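Local coordinates for uncharacterized protein YbaA (Shigella flexneri, PDB 2OKQ), which is of unknown function but belongs to the DUF1428 family, binds sodium and assembles as a two-chain unit, at residues A[26-31]-A[92-97]; A[32-37]-A[127-132]. All blocks are in the same frame, centred on the assembly; numbering follows the deposited sequence.

Contact 1 (A[26-31]-A[92-97]); sequences KYVDGF and FSWIEY
Phe31 and Ile95 meet on one face of an antiparallel strand pair, where CD1 of Ile95 comes obliquely to the Phe31 ring, 3.8 Å from CE2. The edge of that ring also lies near Ser93 O. On the same face Asp29 and Tyr97 slant across each other, carboxylate and ring planes 76° apart. A water joins their ends, donating to Asp29 OD2 at 2.7 Å and accepting from Tyr97 OH at 2.8 Å. The other face carries Val28 and Trp94: Val28 CG1, anti to the backbone N (chi1 171°), packs 3.7 Å from Trp94 CB. Trp94 then leads away along its own strand, and its NE1 donates almost straight (167°) and in the ring plane to the anti lone pair of Glu96 OE2, at 3.0 Å, which helps fix the indole's rotation.

Paired backbone bonds hold Tyr27 to Tyr97, Asp29 to Ile95 and Phe31 to Ser93. At the start of strand 27-36 a classic beta bulge sets Lys26 and Tyr27 both against Tyr97, whose O accepts from Lys26 N at 2.9 Å and from Tyr27 N at 3.1 Å.

Further out, Asp29 is gripped by Arg103, Asn107 and Tyr132, while Glu96 OE2 forms salt bridges with Arg61 of its own chain and Arg61 of the second subunit. The two strands are central in the four-stranded sheet, flanked by 61-67 and 131-140. Helices 40-56 and 100-111 pack on the Tyr97 face; on the opposite face Trp94 stacks on Trp94 of the second subunit.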
ATOM      1  N   LYS A  26      -0.494 -13.316  -4.739  1.00 14.14           N
ATOM      2  CA  LYS A  26       0.695 -13.281  -5.623  1.00 14.60           C
ATOM      3  C   LYS A  26       0.832 -11.946  -6.356  1.00 14.21           C
ATOM      4  O   LYS A  26       1.885 -11.668  -6.919  1.00 14.63           O
ATOM      5  CB  LYS A  26       0.642 -14.402  -6.667  1.00 16.29           C
ATOM      6  CG  LYS A  26       0.711 -15.781  -6.009  1.00 17.87           C
ATOM      7  CD  LYS A  26       0.800 -16.932  -7.011  1.00 23.12           C
ATOM      8  CE  LYS A  26       1.304 -18.198  -6.279  1.00 26.60           C
ATOM      9  NZ  LYS A  26       0.535 -18.422  -4.990  1.00 27.61           N
ATOM     10  N   TYR A  27      -0.240 -11.165  -6.373  1.00 13.67           N
ATOM     11  CA  TYR A  27      -0.277  -9.908  -7.148  1.00 13.69           C
ATOM     12  C   TYR A  27      -1.011  -8.841  -6.353  1.00 13.14           C
ATOM     13  O   TYR A  27      -2.015  -9.125  -5.687  1.00 15.07           O
ATOM     14  CB  TYR A  27      -0.978 -10.116  -8.488  1.00 14.92           C
ATOM     15  CG  TYR A  27      -0.644  -9.070  -9.530  1.00 13.67           C
ATOM     16  CD1 TYR A  27       0.469  -9.243 -10.345  1.00 14.56           C
ATOM     17  CD2 TYR A  27      -1.447  -7.940  -9.715  1.00 14.50           C
ATOM     18  CE1 TYR A  27       0.797  -8.323 -11.331  1.00 12.94           C
ATOM     19  CE2 TYR A  27      -1.111  -6.971 -10.709  1.00 13.36           C
ATOM     20  CZ  TYR A  27       0.008  -7.209 -11.512  1.00 15.52           C
ATOM     21  OH  TYR A  27       0.397  -6.341 -12.495  1.00 16.19           O
ATOM     22  N   VAL A  28      -0.527  -7.605  -6.447  1.00 12.08           N
ATOM     23  CA  VAL A  28      -1.099  -6.493  -5.669  1.00 12.53           C
ATOM     24  C   VAL A  28      -1.330  -5.294  -6.558  1.00 13.50           C
ATOM     25  O   VAL A  28      -0.435  -4.937  -7.295  1.00 13.75           O
ATOM     26  CB  VAL A  28      -0.127  -6.083  -4.539  1.00 14.10           C
ATOM     27  CG1 VAL A  28      -0.608  -4.795  -3.863  1.00 13.38           C
ATOM     28  CG2 VAL A  28      -0.085  -7.204  -3.493  1.00 14.27           C
ATOM     29  N   ASP A  29      -2.505  -4.670  -6.469  1.00 12.73           N
ATOM     30  CA  ASP A  29      -2.713  -3.353  -7.078  1.00 13.80           C
ATOM     31  C   ASP A  29      -2.498  -2.351  -5.970  1.00 13.59           C
ATOM     32  O   ASP A  29      -3.161  -2.433  -4.948  1.00 14.14           O
ATOM     33  CB  ASP A  29      -4.140  -3.215  -7.605  1.00 14.00           C
ATOM     34  CG  ASP A  29      -4.261  -3.610  -9.066  1.00 16.84           C
ATOM     35  OD1 ASP A  29      -3.244  -4.044  -9.649  1.00 15.33           O
ATOM     36  OD2 ASP A  29      -5.355  -3.433  -9.622  1.00 17.46           O
ATOM     37  N   GLY A  30      -1.535  -1.460  -6.161  1.00 13.80           N
ATOM     38  CA  GLY A  30      -1.236  -0.430  -5.143  1.00 14.44           C
ATOM     39  C   GLY A  30      -1.797   0.913  -5.554  1.00 15.47           C
ATOM     40  O   GLY A  30      -1.796   1.250  -6.759  1.00 14.24           O
ATOM     41  N   PHE A  31      -2.295   1.680  -4.575  1.00 15.67           N
ATOM     42  CA  PHE A  31      -2.892   2.999  -4.844  1.00 15.63           C
ATOM     43  C   PHE A  31      -2.339   3.952  -3.791  1.00 16.88           C
ATOM     44  O   PHE A  31      -2.209   3.575  -2.620  1.00 17.49           O
ATOM     45  CB  PHE A  31      -4.428   3.027  -4.706  1.00 15.28           C
ATOM     46  CG  PHE A  31      -5.190   2.028  -5.556  1.00 17.69           C
ATOM     47  CD1 PHE A  31      -5.912   2.449  -6.665  1.00 19.36           C
ATOM     48  CD2 PHE A  31      -5.255   0.681  -5.195  1.00 20.00           C
ATOM     49  CE1 PHE A  31      -6.684   1.532  -7.421  1.00 21.57           C
ATOM     50  CE2 PHE A  31      -6.002  -0.234  -5.953  1.00 18.74           C
ATOM     51  CZ  PHE A  31      -6.703   0.198  -7.078  1.00 19.82           C
ATOM     52  N   PHE A  92      -2.836   5.377   1.681  1.00 16.04           N
ATOM     53  CA  PHE A  92      -2.006   4.293   1.160  1.00 15.01           C
ATOM     54  C   PHE A  92      -2.936   3.100   1.162  1.00 14.61           C
ATOM     55  O   PHE A  92      -3.489   2.755   2.204  1.00 14.59           O
ATOM     56  CB  PHE A  92      -0.808   4.035   2.097  1.00 15.52           C
ATOM     57  CG  PHE A  92       0.126   2.946   1.643  1.00 13.44           C
ATOM     58  CD1 PHE A  92       1.181   3.225   0.773  1.00 12.90           C
ATOM     59  CD2 PHE A  92      -0.006   1.643   2.134  1.00 15.84           C
ATOM     60  CE1 PHE A  92       2.063   2.208   0.363  1.00 15.30           C
ATOM     61  CE2 PHE A  92       0.874   0.614   1.735  1.00 15.45           C
ATOM     62  CZ  PHE A  92       1.923   0.898   0.862  1.00 14.47           C
ATOM     63  N   SER A  93      -3.160   2.501  -0.008  1.00 14.39           N
ATOM     64  CA  SER A  93      -4.142   1.432  -0.148  0.60 14.08           C
ATOM     65  C   SER A  93      -3.669   0.369  -1.134  1.00 14.28           C
ATOM     66  O   SER A  93      -2.834   0.647  -2.008  1.00 14.33           O
ATOM     67  CB  SER A  93      -5.469   2.003  -0.665  0.60 15.02           C
ATOM     68  OG  SER A  93      -6.011   2.965   0.223  0.30 12.54           O
ATOM     69  N   TRP A  94      -4.241  -0.827  -1.010  1.00 12.81           N
ATOM     70  CA  TRP A  94      -3.925  -1.880  -1.946  1.00 12.46           C
ATOM     71  C   TRP A  94      -5.026  -2.927  -1.970  1.00 13.02           C
ATOM     72  O   TRP A  94      -5.887  -2.997  -1.064  1.00 14.34           O
ATOM     73  CB  TRP A  94      -2.580  -2.533  -1.633  1.00 11.60           C
ATOM     74  CG  TRP A  94      -2.580  -3.418  -0.418  1.00 11.53           C
ATOM     75  CD1 TRP A  94      -2.837  -4.756  -0.386  1.00 11.97           C
ATOM     76  CD2 TRP A  94      -2.281  -3.030   0.929  1.00 12.27           C
ATOM     77  NE1 TRP A  94      -2.752  -5.221   0.899  1.00 14.33           N
ATOM     78  CE2 TRP A  94      -2.385  -4.183   1.724  1.00 12.16           C
ATOM     79  CE3 TRP A  94      -1.921  -1.812   1.537  1.00 13.35           C
ATOM     80  CZ2 TRP A  94      -2.162  -4.169   3.122  1.00 12.40           C
ATOM     81  CZ3 TRP A  94      -1.698  -1.799   2.944  1.00 12.27           C
ATOM     82  CH2 TRP A  94      -1.813  -2.970   3.705  1.00 13.19           C
ATOM     83  N   ILE A  95      -4.990  -3.716  -3.036  1.00 13.36           N
ATOM     84  CA  ILE A  95      -5.908  -4.848  -3.188  1.00 14.01           C
ATOM     85  C   ILE A  95      -5.066  -6.069  -3.553  1.00 14.34           C
ATOM     86  O   ILE A  95      -4.235  -6.006  -4.465  1.00 15.39           O
ATOM     87  CB  ILE A  95      -6.950  -4.547  -4.278  1.00 13.76           C
ATOM     88  CG1 ILE A  95      -7.720  -3.251  -3.974  1.00 16.31           C
ATOM     89  CG2 ILE A  95      -7.888  -5.771  -4.457  1.00 14.68           C
ATOM     90  CD1 ILE A  95      -8.665  -2.826  -5.052  1.00 16.16           C
ATOM     91  N   GLU A  96      -5.257  -7.162  -2.817  1.00 13.27           N
ATOM     92  CA  GLU A  96      -4.489  -8.376  -2.991  1.00 13.08           C
ATOM     93  C   GLU A  96      -5.243  -9.327  -3.900  1.00 14.46           C
ATOM     94  O   GLU A  96      -6.461  -9.446  -3.768  1.00 14.69           O
ATOM     95  CB  GLU A  96      -4.281  -9.041  -1.638  1.00 13.21           C
ATOM     96  CG  GLU A  96      -3.485  -8.113  -0.659  1.00 13.84           C
ATOM     97  CD  GLU A  96      -3.047  -8.800   0.615  1.00 13.95           C
ATOM     98  OE1 GLU A  96      -2.867 -10.041   0.628  1.00 15.73           O
ATOM     99  OE2 GLU A  96      -2.852  -8.086   1.641  1.00 14.33           O
ATOM    100  N   TYR A  97      -4.507  -9.994  -4.786  1.00 14.14           N
ATOM    101  CA  TYR A  97      -5.082 -10.928  -5.777  1.00 15.39           C
ATOM    102  C   TYR A  97      -4.255 -12.208  -5.821  1.00 15.65           C
ATOM    103  O   TYR A  97      -3.045 -12.185  -5.531  1.00 14.85           O
ATOM    104  CB  TYR A  97      -5.063 -10.279  -7.178  1.00 15.83           C
ATOM    105  CG  TYR A  97      -6.071  -9.155  -7.347  1.00 16.84           C
ATOM    106  CD1 TYR A  97      -7.426  -9.432  -7.502  1.00 16.03           C
ATOM    107  CD2 TYR A  97      -5.656  -7.816  -7.349  1.00 16.27           C
ATOM    108  CE1 TYR A  97      -8.367  -8.404  -7.665  1.00 16.30           C
ATOM    109  CE2 TYR A  97      -6.574  -6.776  -7.529  1.00 15.67           C
ATOM    110  CZ  TYR A  97      -7.941  -7.094  -7.670  1.00 16.29           C
ATOM    111  OH  TYR A  97      -8.867  -6.106  -7.815  1.00 16.91           O
TER
HETATM  112  O   HOH W   1      -7.806  -3.619  -8.417  1.00 18.90           O

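Contact 2 (A[32-37]-A[127-132]); sequences VVAVPA and GKRMIY
Val32 and Ile131 form an antiparallel hydrogen-bonded pair where strand 131-140 begins beside the middle of strand 27-36. Backbone bonds run both ways between them: Ile131 N donates to Val32 O at 2.9 Å, and Val32 N to Ile131 O at 3.0 Å. Met130 CA adds a CA-H...O contact to Val32 O at 3.5 Å. Residues 127-129, just before, have helical backbone angles, and Val32-Ile131 is the one bridge between the two segments.

The side chains of Val32 and Ile131 lie side by side, pointing the same way. Ile131 CG1 sits between its backbone N and carbonyl carbon (chi1 63°), which brings it to a tight 3.5 Å from Val32 CB; CD1 continues past CG2 of the valine at 3.8 Å. The Arg129 chain bends at chi3 (-65°) and brings NH1 obliquely to within 3.6 Å of Ala34 CB. Its guanidinium is held by others: NE by Asp126, NH2 by Glu88 and NH1 by Val82 O. The second subunit also reaches this junction, with Thr76 of that chain hydrogen-bonded to Arg129 O and its Phe78 packed on Val32.

Two main-chain bonds and a close aliphatic pair thus fasten the start of the last strand, whereas Arg129 touches strand 27-36 through the methyl group of Ala34. Asp126 and Glu88 probably balance the charge of the buried guanidinium and, with Val82 O, fix its orientation.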
ATOM      1  N   VAL A  32      -1.978   5.159  -4.207  1.00 15.95           N
ATOM      2  CA  VAL A  32      -1.722   6.257  -3.261  1.00 16.45           C
ATOM      3  C   VAL A  32      -2.589   7.405  -3.738  1.00 16.30           C
ATOM      4  O   VAL A  32      -2.565   7.757  -4.918  1.00 16.40           O
ATOM      5  CB  VAL A  32      -0.252   6.670  -3.181  1.00 16.20           C
ATOM      6  CG1 VAL A  32      -0.018   7.668  -1.994  1.00 18.17           C
ATOM      7  CG2 VAL A  32       0.650   5.452  -2.995  1.00 18.96           C
ATOM      8  N   VAL A  33      -3.323   7.993  -2.793  0.60 17.11           N
ATOM      9  CA  VAL A  33      -4.390   8.933  -3.088  0.60 18.69           C
ATOM     10  C   VAL A  33      -4.220  10.174  -2.198  0.60 19.45           C
ATOM     11  O   VAL A  33      -3.821  10.046  -1.042  0.60 18.24           O
ATOM     12  CB  VAL A  33      -5.764   8.272  -2.768  0.60 19.22           C
ATOM     13  CG1 VAL A  33      -6.900   9.056  -3.362  0.60 18.23           C
ATOM     14  CG2 VAL A  33      -5.821   6.826  -3.287  0.60 19.93           C
ATOM     15  N   ALA A  34      -4.501  11.363  -2.740  1.00 20.99           N
ATOM     16  CA  ALA A  34      -4.663  12.560  -1.897  1.00 22.47           C
ATOM     17  C   ALA A  34      -6.176  12.758  -1.686  1.00 23.71           C
ATOM     18  O   ALA A  34      -6.953  12.759  -2.648  1.00 24.59           O
ATOM     19  CB  ALA A  34      -4.036  13.768  -2.571  1.00 22.90           C
ATOM     20  N   VAL A  35      -6.605  12.844  -0.435  1.00 25.04           N
ATOM     21  CA  VAL A  35      -8.020  12.955  -0.120  1.00 27.54           C
ATOM     22  C   VAL A  35      -8.206  14.177   0.798  1.00 29.03           C
ATOM     23  O   VAL A  35      -7.461  14.332   1.758  1.00 28.50           O
ATOM     24  CB  VAL A  35      -8.539  11.674   0.604  1.00 27.71           C
ATOM     25  CG1 VAL A  35      -9.993  11.801   0.982  1.00 29.28           C
ATOM     26  CG2 VAL A  35      -8.332  10.420  -0.265  1.00 28.18           C
ATOM     27  N   PRO A  36      -9.203  15.043   0.502  0.60 30.05           N
ATOM     28  CA  PRO A  36      -9.481  16.134   1.438  0.60 30.21           C
ATOM     29  C   PRO A  36      -9.750  15.604   2.846  0.60 30.88           C
ATOM     30  O   PRO A  36     -10.522  14.655   3.021  0.60 30.58           O
ATOM     31  CB  PRO A  36     -10.735  16.788   0.842  0.60 30.07           C
ATOM     32  CG  PRO A  36     -10.620  16.520  -0.619  0.60 30.41           C
ATOM     33  CD  PRO A  36     -10.099  15.098  -0.669  0.60 29.89           C
ATOM     34  N   ALA A  37      -9.098  16.211   3.835  1.00 31.59           N
ATOM     35  CA  ALA A  37      -9.168  15.742   5.228  1.00 34.35           C
ATOM     36  C   ALA A  37     -10.566  15.716   5.839  1.00 36.92           C
ATOM     37  O   ALA A  37     -10.893  14.847   6.662  1.00 37.81           O
ATOM     38  CB  ALA A  37      -8.206  16.532   6.104  1.00 34.23           C
ATOM     39  N   GLY A 127      -9.068  12.209  -8.999  1.00 35.37           N
ATOM     40  CA  GLY A 127      -8.615  11.046  -9.759  1.00 33.94           C
ATOM     41  C   GLY A 127      -7.339  11.249 -10.555  1.00 33.19           C
ATOM     42  O   GLY A 127      -6.608  10.295 -10.800  1.00 32.75           O
ATOM     43  N   LYS A 128      -7.064  12.493 -10.954  1.00 31.98           N
ATOM     44  CA  LYS A 128      -5.872  12.816 -11.738  1.00 31.32           C
ATOM     45  C   LYS A 128      -4.597  12.621 -10.955  1.00 30.37           C
ATOM     46  O   LYS A 128      -3.560  12.249 -11.511  1.00 29.92           O
ATOM     47  CB  LYS A 128      -5.933  14.262 -12.234  1.00 32.83           C
ATOM     48  CG  LYS A 128      -6.725  14.450 -13.498  1.00 36.67           C
ATOM     49  CD  LYS A 128      -6.801  15.942 -13.817  1.00 42.68           C
ATOM     50  CE  LYS A 128      -7.333  16.203 -15.216  1.00 46.21           C
ATOM     51  NZ  LYS A 128      -7.287  17.669 -15.519  1.00 49.02           N
ATOM     52  N   ARG A 129      -4.675  12.869  -9.652  1.00 28.18           N
ATOM     53  CA  ARG A 129      -3.492  12.847  -8.816  1.00 26.89           C
ATOM     54  C   ARG A 129      -3.262  11.499  -8.114  1.00 26.02           C
ATOM     55  O   ARG A 129      -2.195  11.276  -7.564  1.00 26.04           O
ATOM     56  CB  ARG A 129      -3.512  14.021  -7.834  1.00 26.49           C
ATOM     57  CG  ARG A 129      -3.115  15.311  -8.546  1.00 27.34           C
ATOM     58  CD  ARG A 129      -3.130  16.517  -7.627  1.00 26.02           C
ATOM     59  NE  ARG A 129      -4.468  16.824  -7.138  1.00 29.57           N
ATOM     60  CZ  ARG A 129      -4.814  16.832  -5.857  1.00 29.09           C
ATOM     61  NH1 ARG A 129      -3.927  16.505  -4.919  1.00 30.99           N
ATOM     62  NH2 ARG A 129      -6.055  17.142  -5.515  1.00 29.67           N
ATOM     63  N   MET A 130      -4.251  10.610  -8.176  1.00 24.60           N
ATOM     64  CA  MET A 130      -4.091   9.224  -7.711  1.00 23.23           C
ATOM     65  C   MET A 130      -2.916   8.572  -8.454  1.00 22.37           C
ATOM     66  O   MET A 130      -2.761   8.768  -9.667  1.00 22.96           O
ATOM     67  CB  MET A 130      -5.388   8.442  -7.953  0.50 23.41           C
ATOM     68  CG  MET A 130      -5.373   6.959  -7.530  0.50 23.54           C
ATOM     69  SD  MET A 130      -6.939   6.101  -7.849  0.50 22.18           S
ATOM     70  CE  MET A 130      -6.933   6.093  -9.649  0.50 22.27           C
ATOM     71  N   ILE A 131      -2.079   7.812  -7.755  1.00 19.85           N
ATOM     72  CA  ILE A 131      -1.088   6.994  -8.457  1.00 18.10           C
ATOM     73  C   ILE A 131      -1.479   5.528  -8.257  1.00 18.26           C
ATOM     74  O   ILE A 131      -2.075   5.184  -7.242  1.00 16.26           O
ATOM     75  CB  ILE A 131       0.360   7.278  -8.038  1.00 19.67           C
ATOM     76  CG1 ILE A 131       0.605   6.955  -6.548  1.00 19.00           C
ATOM     77  CG2 ILE A 131       0.714   8.746  -8.350  1.00 18.41           C
ATOM     78  CD1 ILE A 131       2.075   7.227  -6.093  1.00 23.03           C
ATOM     79  N   TYR A 132      -1.170   4.694  -9.249  1.00 16.93           N
ATOM     80  CA  TYR A 132      -1.723   3.330  -9.289  1.00 16.56           C
ATOM     81  C   TYR A 132      -0.792   2.441 -10.073  1.00 15.64           C
ATOM     82  O   TYR A 132      -0.193   2.886 -11.043  1.00 15.56           O
ATOM     83  CB  TYR A 132      -3.077   3.340 -10.008  1.00 17.82           C
ATOM     84  CG  TYR A 132      -3.531   1.958 -10.438  1.00 18.53           C
ATOM     85  CD1 TYR A 132      -4.059   1.062  -9.505  1.00 16.71           C
ATOM     86  CD2 TYR A 132      -3.418   1.543 -11.775  1.00 19.76           C
ATOM     87  CE1 TYR A 132      -4.486  -0.223  -9.891  1.00 19.80           C
ATOM     88  CE2 TYR A 132      -3.831   0.262 -12.171  1.00 18.19           C
ATOM     89  CZ  TYR A 132      -4.367  -0.606 -11.227  1.00 19.49           C
ATOM     90  OH  TYR A 132      -4.780  -1.864 -11.596  1.00 18.17           O
TER

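In the fold
Both contacts use strand 27-36, which pairs with 88-97 in contact 1 and with 131-140 in contact 2, so together they join three neighbouring strands of one antiparallel sheet. Their centres are 15 Å apart, and their segments alternate along the chain. Tyr132 ties them directly: its OH lies 2.6 Å from Asp29 OD2, a probable hydrogen bond, and its CD1 is 3.4 Å from Phe31 CE1. A bound sodium lies about 10 Å from the Asp29 side chain, and one about 14 Å from that of Val32. Asp72, Gly73 and Asp77 form a sodium site, and Ile131 packs on Asp77 of the second subunit. Both contacts touch that subunit.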